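Local coordinates for RegF protein (Neisseria gonorrhoeae, PDB 4HOJ), which binds glutathione and calcium, belongs to the glutathione transferase superfamily and is probably a regulator of the stringent starvation protein A type, at residues 42-45 with 49-52; 182-185 with 189-192; 55-60 with 73-78; 81-84 with 88-91. All blocks are in the same frame, centred on the assembly; numbering follows the deposited sequence. Where two conformers were deposited one is given.

How the contacts relate
Contacts 1, 3 and 4 follow one another along the chain, and contact 2 comes last. Contact 1 joins helix 41-46 to the loop before strand 54-57, and contact 3 ties the end of that strand to helix 65-75. Both belong to the thioredoxin-like N-terminal domain. Contact 4 lies where the chain enters helix 86-102. It touches contact 3 through Asp-73, which probably hydrogen-bonds to the backbone of Leu-81. Contacts 3 and 4 both reach the second subunit. Contact 2 sits among the C-terminal helices, its centre about 29 Å from that of contact 1. Glutathione and calcium are thus held at well-separated places.

Contact 1. Residues 42-45 with 49-52; sequences DLAV and YNQV. With GSH (glutathione), chain C.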
loop_
_atom_site.group_PDB
_atom_site.type_symbol
_atom_site.label_atom_id
_atom_site.label_comp_id
_atom_site.label_asym_id
_atom_site.label_seq_id
_atom_site.Cartn_x
_atom_site.Cartn_y
_atom_site.Cartn_z
ATOM N N ASP A 42 -2.633 11.210 22.733
ATOM C CA ASP A 42 -3.448 11.499 21.571
ATOM C C ASP A 42 -2.879 10.888 20.306
ATOM O O ASP A 42 -3.608 10.741 19.320
ATOM C CB ASP A 42 -3.793 12.976 21.410
ATOM C CG ASP A 42 -2.674 13.798 20.945
ATOM O OD1 ASP A 42 -2.965 14.870 20.350
ATOM O OD2 ASP A 42 -1.510 13.393 21.150
ATOM N N LEU A 43 -1.589 10.521 20.271
ATOM C CA LEU A 43 -1.033 9.791 19.141
ATOM C C LEU A 43 -1.826 8.508 18.844
ATOM O O LEU A 43 -2.121 8.224 17.667
ATOM C CB LEU A 43 0.457 9.486 19.313
ATOM C CG LEU A 43 1.121 9.000 18.028
ATOM C CD1 LEU A 43 1.192 10.071 16.882
ATOM C CD2 LEU A 43 2.540 8.474 18.268
ATOM N N ALA A 44 -2.172 7.740 19.862
ATOM C CA ALA A 44 -2.927 6.517 19.614
ATOM C C ALA A 44 -4.388 6.780 19.228
ATOM O O ALA A 44 -5.018 5.918 18.627
ATOM C CB ALA A 44 -2.830 5.599 20.807
ATOM N N VAL A 45 -4.938 7.943 19.555
ATOM C CA VAL A 45 -6.291 8.271 19.121
ATOM C C VAL A 45 -6.255 8.591 17.622
ATOM O O VAL A 45 -7.160 8.200 16.867
ATOM C CB VAL A 45 -6.808 9.476 19.912
ATOM C CG1 VAL A 45 -8.207 9.885 19.418
ATOM C CG2 VAL A 45 -6.893 9.125 21.405
ATOM N N TYR A 49 -2.038 2.492 15.287
ATOM C CA TYR A 49 -0.724 1.875 15.437
ATOM C C TYR A 49 0.236 2.652 16.330
ATOM O O TYR A 49 1.334 2.165 16.589
ATOM C CB TYR A 49 -0.080 1.644 14.066
ATOM C CG TYR A 49 -1.010 0.913 13.138
ATOM C CD1 TYR A 49 -1.554 -0.309 13.485
ATOM C CD2 TYR A 49 -1.419 1.477 11.946
ATOM C CE1 TYR A 49 -2.439 -0.956 12.624
ATOM C CE2 TYR A 49 -2.300 0.829 11.088
ATOM C CZ TYR A 49 -2.787 -0.362 11.446
ATOM O OH TYR A 49 -3.691 -0.990 10.553
ATOM N N ASN A 50 -0.210 3.829 16.782
ATOM C CA ASN A 50 0.577 4.605 17.768
ATOM C C ASN A 50 1.997 4.941 17.302
ATOM O O ASN A 50 2.979 4.747 18.024
ATOM C CB ASN A 50 0.627 3.855 19.079
ATOM C CG ASN A 50 0.993 4.739 20.247
ATOM O OD1 ASN A 50 0.808 5.953 20.219
ATOM N ND2 ASN A 50 1.421 4.103 21.325
ATOM N N GLN A 51 2.102 5.392 16.054
ATOM C CA GLN A 51 3.345 5.725 15.386
ATOM C C GLN A 51 3.242 7.107 14.744
ATOM O O GLN A 51 2.169 7.643 14.453
ATOM C CB GLN A 51 3.646 4.731 14.271
ATOM C CG GLN A 51 3.939 3.348 14.801
ATOM C CD GLN A 51 4.232 2.383 13.681
ATOM O OE1 GLN A 51 3.666 2.493 12.586
ATOM N NE2 GLN A 51 5.151 1.443 13.920
ATOM N N VAL A 52 4.441 7.663 14.504
ATOM C CA VAL A 52 4.582 8.792 13.584
ATOM C C VAL A 52 5.084 8.277 12.234
ATOM O O VAL A 52 5.719 7.223 12.172
ATOM C CB VAL A 52 5.582 9.860 14.143
ATOM C CG1 VAL A 52 4.937 10.515 15.330
ATOM C CG2 VAL A 52 6.935 9.220 14.483
HETATM N N1 GSH C . 4.395 2.167 8.053
HETATM C CA1 GSH C . 4.678 3.407 8.834
HETATM C C1 GSH C . 4.767 4.575 7.924
HETATM O O11 GSH C . 4.406 5.712 8.322
HETATM O O12 GSH C . 5.237 4.382 6.788
HETATM C CB1 GSH C . 5.908 3.229 9.736
HETATM C CG1 GSH C . 6.091 4.370 10.743
HETATM C CD1 GSH C . 7.084 3.968 11.817
HETATM O OE1 GSH C . 7.672 2.910 11.835
HETATM N N2 GSH C . 7.288 4.979 12.744
HETATM C CA2 GSH C . 8.193 4.718 13.864
HETATM C C2 GSH C . 7.357 4.827 15.114
HETATM O O2 GSH C . 6.478 5.640 15.352
HETATM C CB2 GSH C . 9.309 5.695 14.016
HETATM S SG2 GSH C . 10.345 5.835 12.587
HETATM N N3 GSH C . 7.778 3.906 16.161
HETATM C CA3 GSH C . 7.090 3.863 17.439
HETATM C C3 GSH C . 6.489 2.499 17.575
HETATM O O31 GSH C . 6.428 1.613 16.655
HETATM O O32 GSH C . 5.992 2.253 18.698
HETATM O O HOH W 1 -0.276 7.324 22.321
#
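A single water joins Ala-44 to Asn-50 where a direct bond fails. Ala-44 N and Asn-50 OD1 are 3.5 Å apart, but at a poor angle. The water instead accepts from Ala-44 N at 3.1 Å and donates to Asn-50 OD1 at 2.7 Å. Asn-50 has a left-handed backbone. Its CG swings anti to the backbone N (chi1 -161°), which brings OD1 toward Ala-44 of helix 41-46, beside its methyl. Leu-43 crosses Asn-50 at about a right angle. Its CD1 rests on Gln-51 O at 3.6 Å and reaches on toward Val-52 CG1.

The 49-52 loop is the glutathione-binding turn of the thioredoxin-like domain. It leads into Pro-53, where this fold usually carries its cis-proline. Val-52 pairs with the peptide as a neighbouring strand would. Val-52 N donates to GSH O2 at 3.0 Å, and GSH N2 donates to Val-52 O at 2.8 Å. Gln-51 CB points away from the helix, and its extended chain runs alongside glutathione. Its NE2 meets GSH O31 at 3.0 Å, almost straight (170°). Lys-39 NZ bonds both to Asn-50 O and to glutathione.

Contact 2. Residues 182-185 with 189-192; sequences ERIF and AFIE. With CA (calcium ion), chain E.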
loop_
_atom_site.group_PDB
_atom_site.type_symbol
_atom_site.label_atom_id
_atom_site.label_comp_id
_atom_site.label_asym_id
_atom_site.label_seq_id
_atom_site.Cartn_x
_atom_site.Cartn_y
_atom_site.Cartn_z
ATOM N N GLU A 182 23.500 11.232 -3.800
ATOM C CA GLU A 182 24.049 12.597 -3.671
ATOM C C GLU A 182 23.250 13.670 -4.434
ATOM O O GLU A 182 23.075 14.805 -3.937
ATOM C CB GLU A 182 25.537 12.647 -4.047
ATOM C CG GLU A 182 26.416 11.803 -3.122
ATOM C CD GLU A 182 26.197 12.066 -1.629
ATOM O OE1 GLU A 182 26.142 13.247 -1.188
ATOM O OE2 GLU A 182 26.071 11.067 -0.884
ATOM N N ARG A 183 22.734 13.339 -5.607
ATOM C CA ARG A 183 21.874 14.282 -6.315
ATOM C C ARG A 183 20.599 14.580 -5.534
ATOM O O ARG A 183 20.216 15.744 -5.467
ATOM C CB ARG A 183 21.552 13.783 -7.714
ATOM C CG ARG A 183 22.673 14.117 -8.697
ATOM C CD ARG A 183 22.210 13.992 -10.143
ATOM N NE ARG A 183 21.416 12.778 -10.322
ATOM C CZ ARG A 183 21.938 11.589 -10.587
ATOM N NH1 ARG A 183 23.254 11.447 -10.730
ATOM N NH2 ARG A 183 21.156 10.546 -10.732
ATOM N N ILE A 184 19.955 13.558 -4.953
ATOM C CA ILE A 184 18.776 13.804 -4.160
ATOM C C ILE A 184 19.116 14.705 -2.972
ATOM O O ILE A 184 18.367 15.652 -2.650
ATOM C CB ILE A 184 18.214 12.481 -3.638
ATOM C CG1 ILE A 184 17.842 11.594 -4.824
ATOM C CG2 ILE A 184 16.979 12.740 -2.727
ATOM C CD1 ILE A 184 16.840 12.246 -5.828
ATOM N N PHE A 185 20.254 14.441 -2.328
ATOM C CA PHE A 185 20.557 15.141 -1.078
ATOM C C PHE A 185 20.963 16.595 -1.335
ATOM O O PHE A 185 20.912 17.400 -0.383
ATOM C CB PHE A 185 21.707 14.494 -0.328
ATOM C CG PHE A 185 21.509 13.022 -0.007
ATOM C CD1 PHE A 185 20.228 12.451 0.195
ATOM C CD2 PHE A 185 22.647 12.220 0.135
ATOM C CE1 PHE A 185 20.148 11.073 0.527
ATOM C CE2 PHE A 185 22.542 10.880 0.441
ATOM C CZ PHE A 185 21.267 10.315 0.632
ATOM N N ALA A 189 15.000 21.259 -0.961
ATOM C CA ALA A 189 13.942 20.833 -0.023
ATOM C C ALA A 189 14.389 19.646 0.781
ATOM O O ALA A 189 13.900 19.435 1.887
ATOM C CB ALA A 189 12.646 20.496 -0.763
ATOM N N PHE A 190 15.326 18.868 0.241
ATOM C CA PHE A 190 15.845 17.777 1.040
ATOM C C PHE A 190 16.590 18.353 2.242
ATOM O O PHE A 190 16.376 17.905 3.383
ATOM C CB PHE A 190 16.747 16.849 0.210
ATOM C CG PHE A 190 17.278 15.713 1.025
ATOM C CD1 PHE A 190 18.452 15.887 1.754
ATOM C CD2 PHE A 190 16.581 14.505 1.122
ATOM C CE1 PHE A 190 18.909 14.850 2.589
ATOM C CE2 PHE A 190 17.031 13.473 1.949
ATOM C CZ PHE A 190 18.214 13.652 2.684
ATOM N N ILE A 191 17.480 19.276 1.977
ATOM C CA ILE A 191 18.204 19.908 3.072
ATOM C C ILE A 191 17.296 20.610 4.082
ATOM O O ILE A 191 17.486 20.451 5.306
ATOM C CB ILE A 191 19.239 20.862 2.542
ATOM C CG1 ILE A 191 20.275 20.082 1.742
ATOM C CG2 ILE A 191 19.929 21.628 3.677
ATOM C CD1 ILE A 191 20.945 20.942 0.699
ATOM N N GLU A 192 16.277 21.331 3.577
ATOM C CA GLU A 192 15.307 21.963 4.476
ATOM C C GLU A 192 14.585 20.980 5.369
ATOM O O GLU A 192 14.267 21.269 6.515
ATOM C CB GLU A 192 14.224 22.706 3.701
ATOM C CG GLU A 192 14.663 23.958 2.968
ATOM C CD GLU A 192 13.513 24.552 2.161
ATOM O OE1 GLU A 192 12.919 23.876 1.289
ATOM O OE2 GLU A 192 13.196 25.729 2.385
HETATM CA CA CA E . 25.917 8.767 -1.504
HETATM O O HOH W 2 26.131 7.800 0.745
#
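Helix 175-185 ends at Phe-185 and a short connection leads into helix 188-193, so that Phe-185 CA and Phe-190 CA come within 5.8 Å. Two consecutive helices of the all-helical C-terminal half of the glutathione transferase fold meet here. The two phenylalanines carry the contact. They lie side by side and point the same way, with ring planes 37° apart, so the pair is neither a flat stack nor a T-shape. Phe-185 CD1 sits over one face of the Phe-190 ring, toward its rim, 3.4 Å from Phe-190 CZ. Phe-185 CA adds an off-centre CH-pi contact, 4.1 Å from the centroid of the Phe-190 ring. Phe-190 can lie under Phe-185 because its CG is anti to the backbone N (chi1 -180°). The same ring meets Ile-184: the CG2 methyl of Ile-184 is 4.3 Å from Phe-190 CD2. Ile-184 O also lies 3.5 Å from Phe-190 CB.

Trp-161 touches both phenylalanine rings, and Phe-20 of helix 13-25 stands edge-to-face with Phe-190. The junction therefore packs against the N-terminal domain as well. One turn back from Phe-185, Glu-182 turns to a calcium ion that Leu-178 also binds. Glu-182 OE1 forms a salt bridge with Arg-202, whose side chain touches Phe-185. Glu-182 OE2 holds the calcium at 2.4 Å, and a water binds the same ion at 2.5 Å.

Contact 3. Residues 55-60 with 73-78; sequences LVERDL and DERFPH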
loop_
_atom_site.group_PDB
_atom_site.type_symbol
_atom_site.label_atom_id
_atom_site.label_comp_id
_atom_site.label_asym_id
_atom_site.label_seq_id
_atom_site.Cartn_x
_atom_site.Cartn_y
_atom_site.Cartn_z
ATOM N N LEU A 55 -0.585 13.028 9.739
ATOM C CA LEU A 55 -0.919 14.333 9.231
ATOM C C LEU A 55 -2.339 14.666 9.628
ATOM O O LEU A 55 -3.263 13.822 9.467
ATOM C CB LEU A 55 -0.778 14.349 7.722
ATOM C CG LEU A 55 -0.902 15.730 7.063
ATOM C CD1 LEU A 55 0.441 16.485 7.163
ATOM C CD2 LEU A 55 -1.316 15.631 5.596
ATOM N N VAL A 56 -2.547 15.886 10.119
ATOM C CA VAL A 56 -3.880 16.387 10.415
ATOM C C VAL A 56 -4.138 17.619 9.600
ATOM O O VAL A 56 -3.319 18.554 9.594
ATOM C CB VAL A 56 -4.058 16.689 11.927
ATOM C CG1 VAL A 56 -5.446 17.325 12.200
ATOM C CG2 VAL A 56 -3.864 15.397 12.735
ATOM N N GLU A 57 -5.259 17.667 8.895
ATOM C CA GLU A 57 -5.679 18.921 8.283
ATOM C C GLU A 57 -7.169 19.036 8.488
ATOM O O GLU A 57 -7.954 18.240 7.937
ATOM C CB GLU A 57 -5.335 18.954 6.798
ATOM C CG GLU A 57 -5.677 20.297 6.223
ATOM C CD GLU A 57 -5.324 20.471 4.755
ATOM O OE1 GLU A 57 -5.124 19.465 4.037
ATOM O OE2 GLU A 57 -5.261 21.658 4.328
ATOM N N ARG A 58 -7.579 20.001 9.310
ATOM C CA ARG A 58 -8.969 20.117 9.733
ATOM C C ARG A 58 -9.453 18.772 10.285
ATOM O O ARG A 58 -8.869 18.242 11.211
ATOM C CB ARG A 58 -9.862 20.622 8.593
ATOM C CG ARG A 58 -9.442 22.009 8.074
ATOM C CD ARG A 58 -10.251 22.434 6.848
ATOM N NE ARG A 58 -9.726 23.652 6.226
ATOM C CZ ARG A 58 -10.330 24.837 6.268
ATOM N NH1 ARG A 58 -11.485 24.966 6.905
ATOM N NH2 ARG A 58 -9.777 25.891 5.673
ATOM N N ASP A 59 -10.525 18.243 9.699
ATOM C CA ASP A 59 -11.119 16.993 10.185
ATOM C C ASP A 59 -10.471 15.742 9.567
ATOM O O ASP A 59 -10.860 14.602 9.885
ATOM C CB ASP A 59 -12.610 17.004 9.839
ATOM C CG ASP A 59 -12.828 17.107 8.352
ATOM O OD1 ASP A 59 -12.238 18.027 7.730
ATOM O OD2 ASP A 59 -13.534 16.243 7.787
ATOM N N LEU A 60 -9.517 15.937 8.663
ATOM C CA LEU A 60 -8.821 14.787 8.094
ATOM C C LEU A 60 -7.641 14.364 8.943
ATOM O O LEU A 60 -6.764 15.178 9.259
ATOM C CB LEU A 60 -8.297 15.136 6.705
ATOM C CG LEU A 60 -7.440 14.084 6.013
ATOM C CD1 LEU A 60 -8.207 12.837 5.691
ATOM C CD2 LEU A 60 -6.806 14.646 4.773
ATOM N N ASP A 73 0.413 15.249 -2.350
ATOM C CA ASP A 73 0.643 15.459 -3.765
ATOM C C ASP A 73 -0.642 15.856 -4.482
ATOM O O ASP A 73 -0.605 16.639 -5.442
ATOM C CB ASP A 73 1.217 14.188 -4.401
ATOM C CG ASP A 73 1.844 14.438 -5.742
ATOM O OD1 ASP A 73 2.495 15.509 -5.919
ATOM O OD2 ASP A 73 1.704 13.595 -6.650
ATOM N N GLU A 74 -1.777 15.299 -4.049
ATOM C CA GLU A 74 -3.043 15.598 -4.683
ATOM C C GLU A 74 -3.603 16.918 -4.162
ATOM O O GLU A 74 -4.254 17.670 -4.917
ATOM C CB GLU A 74 -4.048 14.428 -4.540
ATOM C CG GLU A 74 -3.603 13.180 -5.319
ATOM C CD GLU A 74 -4.662 12.094 -5.391
ATOM O OE1 GLU A 74 -5.661 12.197 -4.636
ATOM O OE2 GLU A 74 -4.473 11.146 -6.203
ATOM N N ARG A 75 -3.337 17.238 -2.901
ATOM C CA ARG A 75 -3.904 18.393 -2.231
ATOM C C ARG A 75 -3.237 19.710 -2.690
ATOM O O ARG A 75 -3.888 20.769 -2.777
ATOM C CB ARG A 75 -3.747 18.181 -0.731
ATOM C CG ARG A 75 -4.045 19.347 0.121
ATOM C CD ARG A 75 -5.527 19.498 0.334
ATOM N NE ARG A 75 -5.704 20.580 1.281
ATOM C CZ ARG A 75 -5.542 21.868 0.992
ATOM N NH1 ARG A 75 -5.236 22.248 -0.246
ATOM N NH2 ARG A 75 -5.709 22.783 1.939
ATOM N N PHE A 76 -1.940 19.642 -2.973
ATOM C CA PHE A 76 -1.158 20.782 -3.467
ATOM C C PHE A 76 -0.566 20.327 -4.789
ATOM O O PHE A 76 0.540 19.773 -4.811
ATOM C CB PHE A 76 -0.014 21.099 -2.508
ATOM C CG PHE A 76 -0.444 21.530 -1.130
ATOM C CD1 PHE A 76 -1.474 22.438 -0.950
ATOM C CD2 PHE A 76 0.227 21.054 -0.014
ATOM C CE1 PHE A 76 -1.848 22.830 0.317
ATOM C CE2 PHE A 76 -0.140 21.453 1.264
ATOM C CZ PHE A 76 -1.183 22.347 1.420
ATOM N N PRO A 77 -1.332 20.475 -5.888
ATOM C CA PRO A 77 -1.000 19.794 -7.130
ATOM C C PRO A 77 0.378 20.142 -7.651
ATOM O O PRO A 77 1.089 19.271 -8.148
ATOM C CB PRO A 77 -2.074 20.306 -8.095
ATOM C CG PRO A 77 -3.226 20.620 -7.219
ATOM C CD PRO A 77 -2.631 21.157 -5.962
ATOM N N HIS A 78 0.751 21.404 -7.535
ATOM C CA HIS A 78 1.944 21.882 -8.198
ATOM C C HIS A 78 2.993 22.237 -7.178
ATOM O O HIS A 78 2.677 22.900 -6.183
ATOM C CB HIS A 78 1.583 23.084 -9.070
ATOM C CG HIS A 78 0.621 22.728 -10.155
ATOM N ND1 HIS A 78 0.979 21.910 -11.205
ATOM C CD2 HIS A 78 -0.693 23.006 -10.323
ATOM C CE1 HIS A 78 -0.067 21.720 -11.990
ATOM N NE2 HIS A 78 -1.095 22.377 -11.479
#
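The carboxylate of Glu-57 and the guanidinium of Arg-75 meet edge to edge with their planes only 5° apart. The planes are nearly parallel but stepped, so each oxygen lies somewhat out of the guanidinium plane. Arg-75 also touches a ring of its own segment: its CG lies over the centre of one face of Phe-76, 4.1 Å above the plane.

The grip is side-on and uses two nitrogens. Arg-75 NE donates to Glu-57 OE1 at 3.0 Å, and Arg-75 NH2 donates to Glu-57 OE2 at 2.7 Å. Both oxygens are met on their syn sides, and both bonds are bent, at 140° and 141°. Glu-57 reaches across fully extended, while Arg-75 is bent at chi2 and comes from the opposite direction. OE1 has a further partner, the hydroxyl of Tyr-71, one turn earlier on helix 65-75.

Glu-57 also opens the type II' turn of the hairpin between strands 54-57 and 60-63. Leu-60 N to Glu-57 O and Glu-57 N to Leu-60 O, both 2.9 Å, close that turn. The bridge thus ties the hairpin tip to the end of the helix packed on the sheet. Nearby, Asp-59 pairs with Arg-91 of the second subunit.

Arg-58 NE stands 5.9 Å from Arg-75 NH2. The paired carboxylate would offset that like charge, and the two-point grip limits rotation of the guanidinium.

Contact 4. Residues 81-84 with 88-91; sequences LMPG and MRGR
Arg-89 curls its side chain against the carbonyl oxygen of Pro-83. Its NH1 donates to Pro-83 O at 3.2 Å. The bond is almost straight at 173°. The oxygen lies at the edge of the guanidinium, in its plane, and the donor arrives nearly along the C=O axis. The methylenes press on the same atom: Arg-89 CD is 3.1 Å from Pro-83 O, and CG is equally near. This is tight packing. The bend at chi3 (66°) folds the chain so that CG, CD and NH1 all face one oxygen from the same side. Gly-84 O adds a looser contact, 3.5 Å from Arg-89 CD. Met-82 CB touches the same nitrogen, 3.6 Å from Arg-89 NH1.

A second, apolar patch lies beside this one. The Pro-83 ring crosses Met-88 at about a right angle, with Pro-83 CG 3.5 Å from Met-88 CG. Beyond CG, the methionine leads away from the proline.

Farther out, these residues have further partners. Met-82 packs on Glu-70 and on Met-151. Asp-85 OD2 accepts from Met-88 N in the first turn of helix 86-102. Arg-89 NE forms a salt bridge with Glu-74 of the second subunit. That same glutamate also binds Arg-93, which lies close to Arg-89.

The arrangement is that of the interdomain linker of a glutathione transferase, where the chain leaves the thioredoxin-like domain and starts the first long helix of the helical domain, here beside the dimer interface.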
loop_
_atom_site.group_PDB
_atom_site.type_symbol
_atom_site.label_atom_id
_atom_site.label_comp_id
_atom_site.label_asym_id
_atom_site.label_seq_id
_atom_site.Cartn_x
_atom_site.Cartn_y
_atom_site.Cartn_z
ATOM N N LEU A 81 4.468 15.586 -8.042
ATOM C CA LEU A 81 5.500 14.659 -7.656
ATOM C C LEU A 81 5.265 13.289 -8.268
ATOM O O LEU A 81 5.984 12.380 -8.025
ATOM C CB LEU A 81 5.698 14.617 -6.111
ATOM C CG LEU A 81 6.316 15.908 -5.568
ATOM C CD1 LEU A 81 6.450 15.857 -4.056
ATOM C CD2 LEU A 81 7.656 16.134 -6.244
ATOM N N MET A 82 4.271 13.156 -9.142
ATOM C CA MET A 82 4.094 11.920 -9.893
ATOM C C MET A 82 3.976 12.224 -11.378
ATOM O O MET A 82 3.484 13.272 -11.761
ATOM C CB MET A 82 2.840 11.170 -9.421
ATOM C CG MET A 82 2.804 10.751 -7.941
ATOM S SD MET A 82 3.767 9.259 -7.594
ATOM C CE MET A 82 2.425 8.019 -7.329
ATOM N N PRO A 83 4.337 11.258 -12.252
ATOM C CA PRO A 83 4.044 11.393 -13.696
ATOM C C PRO A 83 2.551 11.465 -13.940
ATOM O O PRO A 83 1.792 11.049 -13.077
ATOM C CB PRO A 83 4.616 10.111 -14.290
ATOM C CG PRO A 83 4.841 9.180 -13.110
ATOM C CD PRO A 83 5.104 10.038 -11.948
ATOM N N GLY A 84 2.125 12.008 -15.074
ATOM C CA GLY A 84 0.713 11.990 -15.428
ATOM C C GLY A 84 0.243 10.692 -16.041
ATOM O O GLY A 84 -0.959 10.381 -16.061
ATOM N N MET A 88 3.146 4.944 -16.098
ATOM C CA MET A 88 4.234 5.253 -15.209
ATOM C C MET A 88 3.782 5.358 -13.759
ATOM O O MET A 88 4.545 4.981 -12.849
ATOM C CB MET A 88 5.006 6.499 -15.654
ATOM C CG MET A 88 6.417 6.606 -14.976
ATOM S SD MET A 88 7.572 5.194 -15.201
ATOM C CE MET A 88 7.075 4.604 -16.826
ATOM N N ARG A 89 2.547 5.809 -13.532
ATOM C CA ARG A 89 2.045 5.891 -12.164
ATOM C C ARG A 89 1.865 4.520 -11.613
ATOM O O ARG A 89 2.172 4.294 -10.449
ATOM C CB ARG A 89 0.718 6.636 -12.108
ATOM C CG ARG A 89 0.931 8.131 -12.418
ATOM C CD ARG A 89 -0.331 8.807 -12.948
ATOM N NE ARG A 89 -1.364 8.854 -11.935
ATOM C CZ ARG A 89 -1.388 9.694 -10.901
ATOM N NH1 ARG A 89 -0.441 10.619 -10.794
ATOM N NH2 ARG A 89 -2.366 9.632 -9.982
ATOM N N GLY A 90 1.374 3.581 -12.413
ATOM C CA GLY A 90 1.211 2.216 -11.916
ATOM C C GLY A 90 2.522 1.559 -11.645
ATOM O O GLY A 90 2.700 0.932 -10.582
ATOM N N ARG A 91 3.477 1.709 -12.565
ATOM C CA ARG A 91 4.800 1.166 -12.334
ATOM C C ARG A 91 5.376 1.760 -11.044
ATOM O O ARG A 91 5.995 1.042 -10.253
ATOM C CB ARG A 91 5.763 1.487 -13.493
ATOM C CG ARG A 91 5.540 0.630 -14.680
ATOM C CD ARG A 91 6.723 0.723 -15.680
ATOM N NE ARG A 91 6.480 -0.126 -16.837
ATOM C CZ ARG A 91 6.331 0.341 -18.065
ATOM N NH1 ARG A 91 6.432 1.652 -18.269
ATOM N NH2 ARG A 91 6.110 -0.489 -19.078
#